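Long-range contacts in isocitrate dehydrogenase [NAD] subunit 1, mitochondrial (PDB 3BLX), which catalyses, as part of an octamer of two kinds of subunit, the NAD-dependent oxidation of isocitrate to 2-oxoglutarate in the citric acid cycle, and also binds mitochondrial mRNA leaders: residues A105-F110 against D124-R129; I128-E133 against E160-F165; K176-V181 against V232-S237; A180-N185 against S213-N218. One frame throughout, in Å; residues are numbered along the deposited sequence.

Contact 1 (A105-F110 against D124-R129); sequences ANVALF and DLIVIR
Leu109 and Ile126 run alongside one another, both directed off the same face of this strand pair. The CD2 branch of Leu109 does the touching, 3.6 Å from Ile126 CG1, and from there Ile126 CG2 carries the row on to Val107 CG1 at 3.9 Å. The other face is built around the Phe110 ring, which slants across to the partner strand: its CD1 sits 3.5 Å from Leu125 CD1 and its CE1 3.7 Å from Val127 CG2, both methyls approaching obliquely. Between these two faces run the antiparallel neighbours, strands 105-111 and 124-130, in the mixed sheet of the isocitrate and isopropylmalate dehydrogenase fold, with 166° between their local directions. Asn106 with Arg129, Ala108 with Val127 and Phe110 with Leu125 are the hydrogen-bonded pairs, each closed by two backbone bonds, such as Ala108 N to Val127 O at 3.0 Å. Helix 156-172 covers the Val107 and Ile126 face with Phe165 and Phe169. At one end of the pair, Asp124 turns its OD1 to a salt bridge with Arg175. At the other end, Arg129, which by analogy with relatives probably binds substrate, has CG wedged between its backbone N and carbonyl carbon (chi1 89°). A further bend at chi2 brings the guanidinium back beside Asn106, whose OD1 lies over one face of it, 2.9 Å from Arg129 NH1. The amide and guanidinium planes are turned 67° apart, and Asn106 ND2 has a weak hydrogen bond to Asn261 OD1 on the next strand.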
# COMPACT_ATOMS: atom_id res chain seq x y z
N ALA E 105 3.52 -15.92 17.00
CA ALA E 105 3.05 -17.10 17.70
C ALA E 105 4.22 -18.00 18.05
O ALA E 105 4.88 -18.52 17.16
CB ALA E 105 2.03 -17.85 16.85
N ASN E 106 4.47 -18.16 19.33
CA ASN E 106 5.51 -19.06 19.78
C ASN E 106 4.86 -20.38 20.22
O ASN E 106 3.90 -20.37 20.95
CB ASN E 106 6.37 -18.41 20.88
CG ASN E 106 7.25 -19.44 21.61
OD1 ASN E 106 7.27 -19.51 22.84
ND2 ASN E 106 7.98 -20.25 20.84
N VAL E 107 5.33 -21.51 19.71
CA VAL E 107 4.78 -22.81 20.04
C VAL E 107 5.87 -23.66 20.69
O VAL E 107 6.98 -23.75 20.17
CB VAL E 107 4.35 -23.57 18.80
CG1 VAL E 107 3.57 -24.79 19.20
CG2 VAL E 107 3.52 -22.70 17.90
N ALA E 108 5.56 -24.29 21.82
CA ALA E 108 6.45 -25.24 22.45
C ALA E 108 5.75 -26.59 22.65
O ALA E 108 4.61 -26.68 23.13
CB ALA E 108 6.97 -24.71 23.75
N LEU E 109 6.41 -27.67 22.26
CA LEU E 109 5.79 -28.98 22.40
C LEU E 109 6.39 -29.74 23.57
O LEU E 109 7.61 -29.96 23.62
CB LEU E 109 5.93 -29.79 21.12
CG LEU E 109 5.47 -29.08 19.85
CD1 LEU E 109 5.62 -30.00 18.63
CD2 LEU E 109 4.03 -28.68 20.06
N PHE E 110 5.56 -30.13 24.52
CA PHE E 110 6.02 -30.90 25.66
C PHE E 110 5.50 -32.34 25.65
O PHE E 110 4.49 -32.66 26.29
CB PHE E 110 5.63 -30.19 26.95
CG PHE E 110 6.14 -28.81 27.03
CD1 PHE E 110 5.31 -27.74 26.73
CD2 PHE E 110 7.47 -28.56 27.38
CE1 PHE E 110 5.77 -26.44 26.81
CE2 PHE E 110 7.94 -27.27 27.45
CZ PHE E 110 7.09 -26.19 27.16
N ASP E 124 1.63 -34.83 27.42
CA ASP E 124 1.49 -34.33 26.06
C ASP E 124 0.76 -33.00 25.97
O ASP E 124 -0.42 -32.93 25.57
CB ASP E 124 0.81 -35.36 25.15
CG ASP E 124 0.95 -35.01 23.68
OD1 ASP E 124 1.55 -33.94 23.38
OD2 ASP E 124 0.48 -35.79 22.82
N LEU E 125 1.46 -31.93 26.34
CA LEU E 125 0.85 -30.62 26.19
C LEU E 125 1.61 -29.70 25.25
O LEU E 125 2.80 -29.87 25.02
CB LEU E 125 0.56 -29.97 27.54
CG LEU E 125 1.66 -29.88 28.57
CD1 LEU E 125 2.40 -28.58 28.40
CD2 LEU E 125 0.97 -29.89 29.91
N ILE E 126 0.86 -28.75 24.70
CA ILE E 126 1.36 -27.76 23.76
C ILE E 126 1.04 -26.39 24.33
O ILE E 126 -0.10 -26.14 24.70
CB ILE E 126 0.65 -27.92 22.45
CG1 ILE E 126 0.98 -29.29 21.89
CG2 ILE E 126 1.03 -26.80 21.46
CD1 ILE E 126 0.29 -29.56 20.58
N VAL E 127 2.05 -25.53 24.42
CA VAL E 127 1.86 -24.19 24.92
C VAL E 127 2.06 -23.21 23.77
O VAL E 127 3.11 -23.20 23.12
CB VAL E 127 2.82 -23.86 26.09
CG1 VAL E 127 2.76 -22.37 26.44
CG2 VAL E 127 2.50 -24.72 27.31
N ILE E 128 1.03 -22.43 23.48
CA ILE E 128 1.10 -21.43 22.41
C ILE E 128 1.05 -20.07 23.07
O ILE E 128 0.09 -19.77 23.78
CB ILE E 128 -0.06 -21.59 21.40
CG1 ILE E 128 0.07 -22.88 20.60
CG2 ILE E 128 -0.14 -20.41 20.47
CD1 ILE E 128 -1.11 -23.23 19.79
N ARG E 129 2.08 -19.25 22.89
CA ARG E 129 2.06 -17.94 23.52
C ARG E 129 2.15 -16.76 22.52
O ARG E 129 2.82 -16.85 21.50
CB ARG E 129 3.11 -17.85 24.63
CG ARG E 129 4.47 -17.40 24.19
CD ARG E 129 5.14 -16.63 25.30
NE ARG E 129 6.33 -15.96 24.79
CZ ARG E 129 7.52 -16.56 24.71
NH1 ARG E 129 7.64 -17.82 25.11
NH2 ARG E 129 8.57 -15.90 24.24

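Contact 2 (I128-E133 against E160-F165); sequences IRENTE and ERIARF
Ile128 and Ile162 pack where helix 156-172 lies against the central sheet, a helix-on-sheet layer in which the helix runs roughly antiparallel to strand 124-130, their short axes 9.0 Å apart. This end is the well-filled one. With CG1 anti to its backbone N (chi1 -156°), Ile162 sets that carbon against the Glu130 backbone, and the turn at chi2 brings CD1 4.0 Å from Ile128 CG2; the two side chains pass each other head to tail. The same Ile128 methyl approaches the Phe165 ring obliquely, 3.9 Å from CD2, while Ile128 CD1 follows the ring to CE2. Next along the strand, the CG of Glu130 rests on Ile162 CB at 4.0 Å, so the aliphatic part of an acid closes the apolar patch.

Beyond it the contact thins out. Arg161, partly exposed, reaches across from the helix and brings NH2 to 3.5 Å from Thr132 OG1, which lies at the edge of the guanidinium, close to its plane. Its main partners are Asp102, by a salt bridge, and the ring of Tyr104, by a cation-pi contact; Glu130 OE2 is nearby but beyond salt-bridge range. The buried Glu130 carboxylate is fixed by its own turn instead. Its OE1 receives Thr132 N at 2.9 Å from above the carboxylate plane, and Thr132 OG1 donates to the syn lone pair of Glu130 OE2 at 2.7 Å.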
# COMPACT_ATOMS: atom_id res chain seq x y z
N ILE E 128 1.03 -22.43 23.48
CA ILE E 128 1.10 -21.43 22.41
C ILE E 128 1.05 -20.07 23.07
O ILE E 128 0.09 -19.77 23.78
CB ILE E 128 -0.06 -21.59 21.40
CG1 ILE E 128 0.07 -22.88 20.60
CG2 ILE E 128 -0.14 -20.41 20.47
CD1 ILE E 128 -1.11 -23.23 19.79
N ARG E 129 2.08 -19.25 22.89
CA ARG E 129 2.06 -17.94 23.52
C ARG E 129 2.15 -16.76 22.52
O ARG E 129 2.82 -16.85 21.50
CB ARG E 129 3.11 -17.85 24.63
CG ARG E 129 4.47 -17.40 24.19
CD ARG E 129 5.14 -16.63 25.30
NE ARG E 129 6.33 -15.96 24.79
CZ ARG E 129 7.52 -16.56 24.71
NH1 ARG E 129 7.64 -17.82 25.11
NH2 ARG E 129 8.57 -15.90 24.24
N GLU E 130 1.43 -15.69 22.82
CA GLU E 130 1.40 -14.50 22.01
C GLU E 130 2.75 -13.80 22.12
O GLU E 130 3.26 -13.64 23.21
CB GLU E 130 0.28 -13.56 22.49
CG GLU E 130 -0.27 -12.62 21.42
CD GLU E 130 0.72 -11.52 20.99
OE1 GLU E 130 1.36 -10.91 21.88
OE2 GLU E 130 0.83 -11.26 19.76
N ASN E 131 3.29 -13.35 20.99
CA ASN E 131 4.68 -12.88 20.95
C ASN E 131 4.93 -11.42 20.49
O ASN E 131 6.07 -11.04 20.21
CB ASN E 131 5.53 -13.88 20.12
CG ASN E 131 7.02 -13.60 20.18
OD1 ASN E 131 7.63 -13.51 21.26
ND2 ASN E 131 7.63 -13.45 19.01
N THR E 132 3.90 -10.58 20.43
CA THR E 132 4.13 -9.23 19.92
C THR E 132 3.68 -8.10 20.84
O THR E 132 3.95 -6.93 20.56
CB THR E 132 3.53 -9.02 18.50
OG1 THR E 132 2.13 -9.31 18.51
CG2 THR E 132 4.20 -9.91 17.50
N GLU E 133 3.03 -8.46 21.94
CA GLU E 133 2.30 -7.52 22.77
C GLU E 133 2.59 -7.81 24.24
O GLU E 133 3.42 -8.65 24.54
CB GLU E 133 0.82 -7.76 22.56
CG GLU E 133 0.01 -6.58 22.42
CD GLU E 133 -1.38 -6.94 21.92
OE1 GLU E 133 -1.87 -6.21 21.03
OE2 GLU E 133 -1.95 -7.97 22.39
N GLU E 160 -7.07 -11.89 18.54
CA GLU E 160 -7.81 -12.68 17.56
C GLU E 160 -6.88 -13.58 16.74
O GLU E 160 -7.17 -14.77 16.55
CB GLU E 160 -8.64 -11.77 16.66
CG GLU E 160 -9.94 -11.26 17.32
CD GLU E 160 -10.76 -10.35 16.39
OE1 GLU E 160 -10.41 -10.23 15.18
OE2 GLU E 160 -11.76 -9.75 16.86
N ARG E 161 -5.77 -13.02 16.24
CA ARG E 161 -4.75 -13.80 15.54
C ARG E 161 -4.32 -15.00 16.36
O ARG E 161 -4.27 -16.14 15.86
CB ARG E 161 -3.49 -12.99 15.31
CG ARG E 161 -3.31 -12.49 13.98
CD ARG E 161 -1.85 -12.12 13.73
NE ARG E 161 -1.20 -11.35 14.80
CZ ARG E 161 -0.21 -10.50 14.56
NH1 ARG E 161 0.16 -10.30 13.31
NH2 ARG E 161 0.38 -9.82 15.53
N ILE E 162 -3.97 -14.75 17.63
CA ILE E 162 -3.37 -15.82 18.40
C ILE E 162 -4.43 -16.89 18.69
O ILE E 162 -4.14 -18.07 18.71
CB ILE E 162 -2.62 -15.32 19.67
CG1 ILE E 162 -1.57 -16.36 20.06
CG2 ILE E 162 -3.56 -15.06 20.82
CD1 ILE E 162 -0.64 -16.71 18.91
N ALA E 163 -5.67 -16.47 18.84
CA ALA E 163 -6.78 -17.42 18.99
C ALA E 163 -6.93 -18.29 17.75
O ALA E 163 -7.05 -19.51 17.86
CB ALA E 163 -8.06 -16.69 19.24
N ARG E 164 -6.94 -17.67 16.57
CA ARG E 164 -7.19 -18.45 15.37
C ARG E 164 -6.00 -19.34 15.14
O ARG E 164 -6.13 -20.47 14.66
CB ARG E 164 -7.46 -17.57 14.16
CG ARG E 164 -8.76 -16.81 14.32
CD ARG E 164 -9.17 -16.05 13.07
NE ARG E 164 -10.50 -15.50 13.27
CZ ARG E 164 -10.76 -14.22 13.49
NH1 ARG E 164 -9.78 -13.31 13.50
NH2 ARG E 164 -12.00 -13.84 13.69
N PHE E 165 -4.82 -18.84 15.51
CA PHE E 165 -3.63 -19.65 15.34
C PHE E 165 -3.73 -20.92 16.18
O PHE E 165 -3.49 -22.02 15.69
CB PHE E 165 -2.36 -18.90 15.73
CG PHE E 165 -1.14 -19.74 15.60
CD1 PHE E 165 -0.41 -19.73 14.43
CD2 PHE E 165 -0.76 -20.59 16.63
CE1 PHE E 165 0.70 -20.55 14.29
CE2 PHE E 165 0.34 -21.41 16.51
CZ PHE E 165 1.08 -21.39 15.33

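Contact 3 (K176-V181 against V232-S237); sequences KSVTAV and VLVTPS
Val178, Thr179 and Ala180 pair in parallel with Val232, Leu233 and Val234, joining strands 177-182 and 232-235 of the dehydrogenase's central sheet just before the chain turns toward the probable substrate site. Four backbone bonds alternate between the strands, from Val232 N to Ser177 O (3.0 Å) up to Val181 N to Val234 O (2.9 Å), and the local axes twist by 29°. The pattern ends at Pro236: at the position where a further N-H would come up to Val181 O, the proline offers only its ring carbon CD. Within its own segment, Thr235 OG1 donates to Pro236 O at 3.1 Å.

Val178, Val232 and Val234 share one face with Ala180. Val178 CG1, anti to its own backbone N (chi1 166°), leans forward along the strand, while Val234 CG2 leans back, and the two methyls meet diagonally at 3.5 Å; Val178 CG2 lies alongside Val232 CB at 4.1 Å. On the opposite face Leu233 carries the contact. Its end bends across to the partner strand, setting CD2 3.7 Å from Thr179 CB and 3.9 Å from Val181 CG2, so that one methyl bridges two residues. The hydroxyl of Thr179 is hydrogen-bonded to that of Ser212 on the next strand.

Helix 156-172 covers the face of Val178 and Val234, with Phe167 and Ala170 on Val178 and Ala166 on Val234. Strand 124-130 flanks strand 232-235 on its other edge, where Thr235 touches Arg129, and strand 210-215 continues the sheet beyond strand 177-182.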
# COMPACT_ATOMS: atom_id res chain seq x y z
N LYS E 176 -7.98 -31.82 20.93
CA LYS E 176 -9.40 -31.68 21.18
C LYS E 176 -9.73 -30.60 22.19
O LYS E 176 -10.88 -30.20 22.31
CB LYS E 176 -10.01 -33.03 21.58
CG LYS E 176 -10.28 -33.92 20.38
CD LYS E 176 -10.05 -35.39 20.68
CE LYS E 176 -9.99 -36.19 19.39
NZ LYS E 176 -9.92 -37.66 19.63
N SER E 177 -8.72 -30.11 22.91
CA SER E 177 -8.92 -29.08 23.92
C SER E 177 -8.00 -27.88 23.75
O SER E 177 -6.80 -28.03 23.58
CB SER E 177 -8.75 -29.63 25.33
OG SER E 177 -9.98 -30.11 25.85
N VAL E 178 -8.58 -26.70 23.81
CA VAL E 178 -7.82 -25.47 23.87
C VAL E 178 -8.23 -24.73 25.11
O VAL E 178 -9.40 -24.42 25.29
CB VAL E 178 -8.08 -24.60 22.64
CG1 VAL E 178 -7.55 -23.18 22.86
CG2 VAL E 178 -7.44 -25.23 21.41
N THR E 179 -7.26 -24.43 25.98
CA THR E 179 -7.55 -23.68 27.20
C THR E 179 -6.86 -22.33 27.17
O THR E 179 -5.66 -22.27 27.04
CB THR E 179 -7.09 -24.46 28.46
OG1 THR E 179 -7.65 -25.77 28.44
CG2 THR E 179 -7.54 -23.75 29.73
N ALA E 180 -7.61 -21.26 27.29
CA ALA E 180 -7.00 -19.95 27.48
C ALA E 180 -6.55 -19.74 28.93
O ALA E 180 -7.32 -19.93 29.87
CB ALA E 180 -7.96 -18.86 27.07
N VAL E 181 -5.30 -19.34 29.10
CA VAL E 181 -4.73 -19.06 30.41
C VAL E 181 -4.62 -17.55 30.60
O VAL E 181 -4.01 -16.87 29.79
CB VAL E 181 -3.32 -19.71 30.57
CG1 VAL E 181 -2.69 -19.32 31.90
CG2 VAL E 181 -3.40 -21.22 30.44
N VAL E 232 -3.99 -28.15 24.67
CA VAL E 232 -3.34 -26.99 24.13
C VAL E 232 -3.60 -25.80 25.04
O VAL E 232 -4.75 -25.47 25.29
CB VAL E 232 -3.86 -26.70 22.73
CG1 VAL E 232 -3.37 -25.36 22.28
CG2 VAL E 232 -3.41 -27.76 21.76
N LEU E 233 -2.54 -25.19 25.56
CA LEU E 233 -2.67 -23.94 26.31
C LEU E 233 -2.34 -22.70 25.44
O LEU E 233 -1.33 -22.69 24.74
CB LEU E 233 -1.77 -23.98 27.52
CG LEU E 233 -2.10 -25.11 28.49
CD1 LEU E 233 -1.10 -25.15 29.66
CD2 LEU E 233 -3.49 -24.89 28.99
N VAL E 234 -3.21 -21.68 25.46
CA VAL E 234 -2.94 -20.40 24.79
C VAL E 234 -2.83 -19.30 25.83
O VAL E 234 -3.74 -19.13 26.62
CB VAL E 234 -4.09 -19.96 23.90
CG1 VAL E 234 -3.57 -19.04 22.83
CG2 VAL E 234 -4.75 -21.16 23.29
N THR E 235 -1.73 -18.55 25.83
CA THR E 235 -1.54 -17.54 26.85
C THR E 235 -0.88 -16.30 26.28
O THR E 235 -0.22 -16.36 25.25
CB THR E 235 -0.65 -18.04 28.00
OG1 THR E 235 0.70 -18.13 27.56
CG2 THR E 235 -1.07 -19.43 28.41
N PRO E 236 -1.08 -15.16 26.95
CA PRO E 236 -0.37 -13.92 26.65
C PRO E 236 1.13 -14.13 26.84
O PRO E 236 1.57 -15.13 27.41
CB PRO E 236 -0.89 -12.96 27.73
CG PRO E 236 -2.22 -13.52 28.12
CD PRO E 236 -2.07 -14.99 28.02
N SER E 237 1.91 -13.18 26.36
CA SER E 237 3.34 -13.21 26.55
C SER E 237 3.79 -13.53 27.99
O SER E 237 4.66 -14.38 28.20
CB SER E 237 3.92 -11.87 26.12
OG SER E 237 3.15 -10.79 26.66

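Contact 4 (A180-N185 against S213-N218); sequences AVHKAN and SIIVDN
The His182 imidazole lies with one face over the strand that holds Ser213 to Ile215: Ile214 O stands 3.6 Å above the ring plane, offset toward the rim, and Ile215 CA shares that face. At the edge Ser213 CB comes within 3.6 Å of His182 NE2, and Ala184 N donates in the ring plane to ND1 at 2.9 Å, which fixes the ring's rotation and marks ND1 as an acceptor. The amide of Asn185 rests against Ile215 CG2, its OD1 3.7 Å away. These are the C-terminal ends of the two parallel strands of a beta-alpha-beta unit, whose helix 190-205 touches His182 and Ser213 through Arg195. Ile214 N to Ala180 O and His182 N to Ile214 O join the strands; Val216 N to His182 O (2.7 Å) continues the series into the first residue of helix 216-225, where Ile215 is the N-cap. Lys183, probably critical for catalysis, as in related enzymes, stretches out over Val216 CG1, with CD at 3.8 Å, then bends only at chi4 (45°) to set NZ in a salt bridge with Asp217 OD2, 3.2 Å away. Asp248 of the neighbouring subunit 2 forms a long, weak ion pair with the same NZ.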
# COMPACT_ATOMS: atom_id res chain seq x y z
N ALA E 180 -7.61 -21.26 27.29
CA ALA E 180 -7.00 -19.95 27.48
C ALA E 180 -6.55 -19.74 28.93
O ALA E 180 -7.32 -19.93 29.87
CB ALA E 180 -7.96 -18.86 27.07
N VAL E 181 -5.30 -19.34 29.10
CA VAL E 181 -4.73 -19.06 30.41
C VAL E 181 -4.62 -17.55 30.60
O VAL E 181 -4.01 -16.87 29.79
CB VAL E 181 -3.32 -19.71 30.57
CG1 VAL E 181 -2.69 -19.32 31.90
CG2 VAL E 181 -3.40 -21.22 30.44
N HIS E 182 -5.19 -17.04 31.68
CA HIS E 182 -5.27 -15.60 31.84
C HIS E 182 -5.36 -15.23 33.32
O HIS E 182 -5.41 -16.10 34.20
CB HIS E 182 -6.54 -15.14 31.18
CG HIS E 182 -7.76 -15.77 31.77
ND1 HIS E 182 -8.35 -15.30 32.93
CD2 HIS E 182 -8.48 -16.85 31.39
CE1 HIS E 182 -9.39 -16.06 33.22
NE2 HIS E 182 -9.49 -17.00 32.30
N LYS E 183 -5.40 -13.93 33.60
CA LYS E 183 -5.56 -13.44 34.96
C LYS E 183 -6.74 -12.46 35.02
O LYS E 183 -6.61 -11.35 35.53
CB LYS E 183 -4.26 -12.78 35.43
CG LYS E 183 -3.96 -12.87 36.92
CD LYS E 183 -2.47 -12.67 37.19
CE LYS E 183 -2.16 -12.74 38.68
NZ LYS E 183 -2.83 -13.89 39.36
N ALA E 184 -7.90 -12.87 34.49
CA ALA E 184 -9.05 -11.97 34.39
C ALA E 184 -9.72 -11.64 35.73
O ALA E 184 -10.54 -10.73 35.81
CB ALA E 184 -10.08 -12.53 33.41
N ASN E 185 -9.38 -12.39 36.77
CA ASN E 185 -9.91 -12.13 38.10
C ASN E 185 -9.42 -10.77 38.64
O ASN E 185 -10.15 -10.09 39.37
CB ASN E 185 -9.57 -13.28 39.06
CG ASN E 185 -8.07 -13.58 39.14
OD1 ASN E 185 -7.32 -13.32 38.19
ND2 ASN E 185 -7.64 -14.13 40.27
N SER E 213 -11.25 -22.08 30.17
CA SER E 213 -10.49 -20.98 30.72
C SER E 213 -9.94 -21.40 32.05
O SER E 213 -10.53 -22.23 32.77
CB SER E 213 -11.37 -19.73 30.93
OG SER E 213 -12.00 -19.35 29.72
N ILE E 214 -8.81 -20.82 32.41
CA ILE E 214 -8.25 -21.11 33.70
C ILE E 214 -7.41 -19.93 34.12
O ILE E 214 -6.68 -19.34 33.32
CB ILE E 214 -7.44 -22.42 33.65
CG1 ILE E 214 -7.01 -22.86 35.06
CG2 ILE E 214 -6.27 -22.30 32.67
CD1 ILE E 214 -6.52 -24.31 35.07
N ILE E 215 -7.56 -19.54 35.38
CA ILE E 215 -6.76 -18.48 35.92
C ILE E 215 -5.35 -19.00 36.03
O ILE E 215 -5.13 -20.17 36.35
CB ILE E 215 -7.31 -18.05 37.28
CG1 ILE E 215 -8.76 -17.60 37.11
CG2 ILE E 215 -6.49 -16.92 37.84
CD1 ILE E 215 -9.51 -17.43 38.40
N VAL E 216 -4.39 -18.13 35.74
CA VAL E 216 -3.00 -18.58 35.55
C VAL E 216 -2.36 -19.19 36.81
O VAL E 216 -1.64 -20.20 36.71
CB VAL E 216 -2.12 -17.44 34.99
CG1 VAL E 216 -2.11 -16.27 35.96
CG2 VAL E 216 -0.72 -17.94 34.72
N ASP E 217 -2.62 -18.61 37.98
CA ASP E 217 -2.10 -19.18 39.22
C ASP E 217 -2.62 -20.61 39.47
O ASP E 217 -1.84 -21.50 39.84
CB ASP E 217 -2.34 -18.27 40.44
CG ASP E 217 -3.74 -17.66 40.47
OD1 ASP E 217 -4.71 -18.33 40.02
OD2 ASP E 217 -3.88 -16.52 40.95
N ASN E 218 -3.92 -20.82 39.25
CA ASN E 218 -4.51 -22.14 39.32
C ASN E 218 -3.90 -23.08 38.27
O ASN E 218 -3.68 -24.26 38.52
CB ASN E 218 -6.05 -22.08 39.20
CG ASN E 218 -6.72 -23.44 39.40
OD1 ASN E 218 -7.55 -23.86 38.59
ND2 ASN E 218 -6.34 -24.14 40.48

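Overall arrangement
All four contacts belong to one mixed sheet and the helix laid on it. Contacts 1, 3 and 4 follow one another across the strands 105-111, 124-130, 232-235, 177-182 and 210-215, their centres about 9 Å apart from 1 to 3 and about 10 Å from 3 to 4. Contact 2 sets helix 156-172 on this sheet and shares Ile128 and Arg129 with contact 1. Along the chain contacts 1 and 2 close before 3 and 4 open, both from strand 177-182. Backbone bonds from strand 124-130 to strand 232-235 tie contacts 1 and 3, so the probable substrate-binding Arg129 and the loop carrying Lys183 rest on one continuous framework.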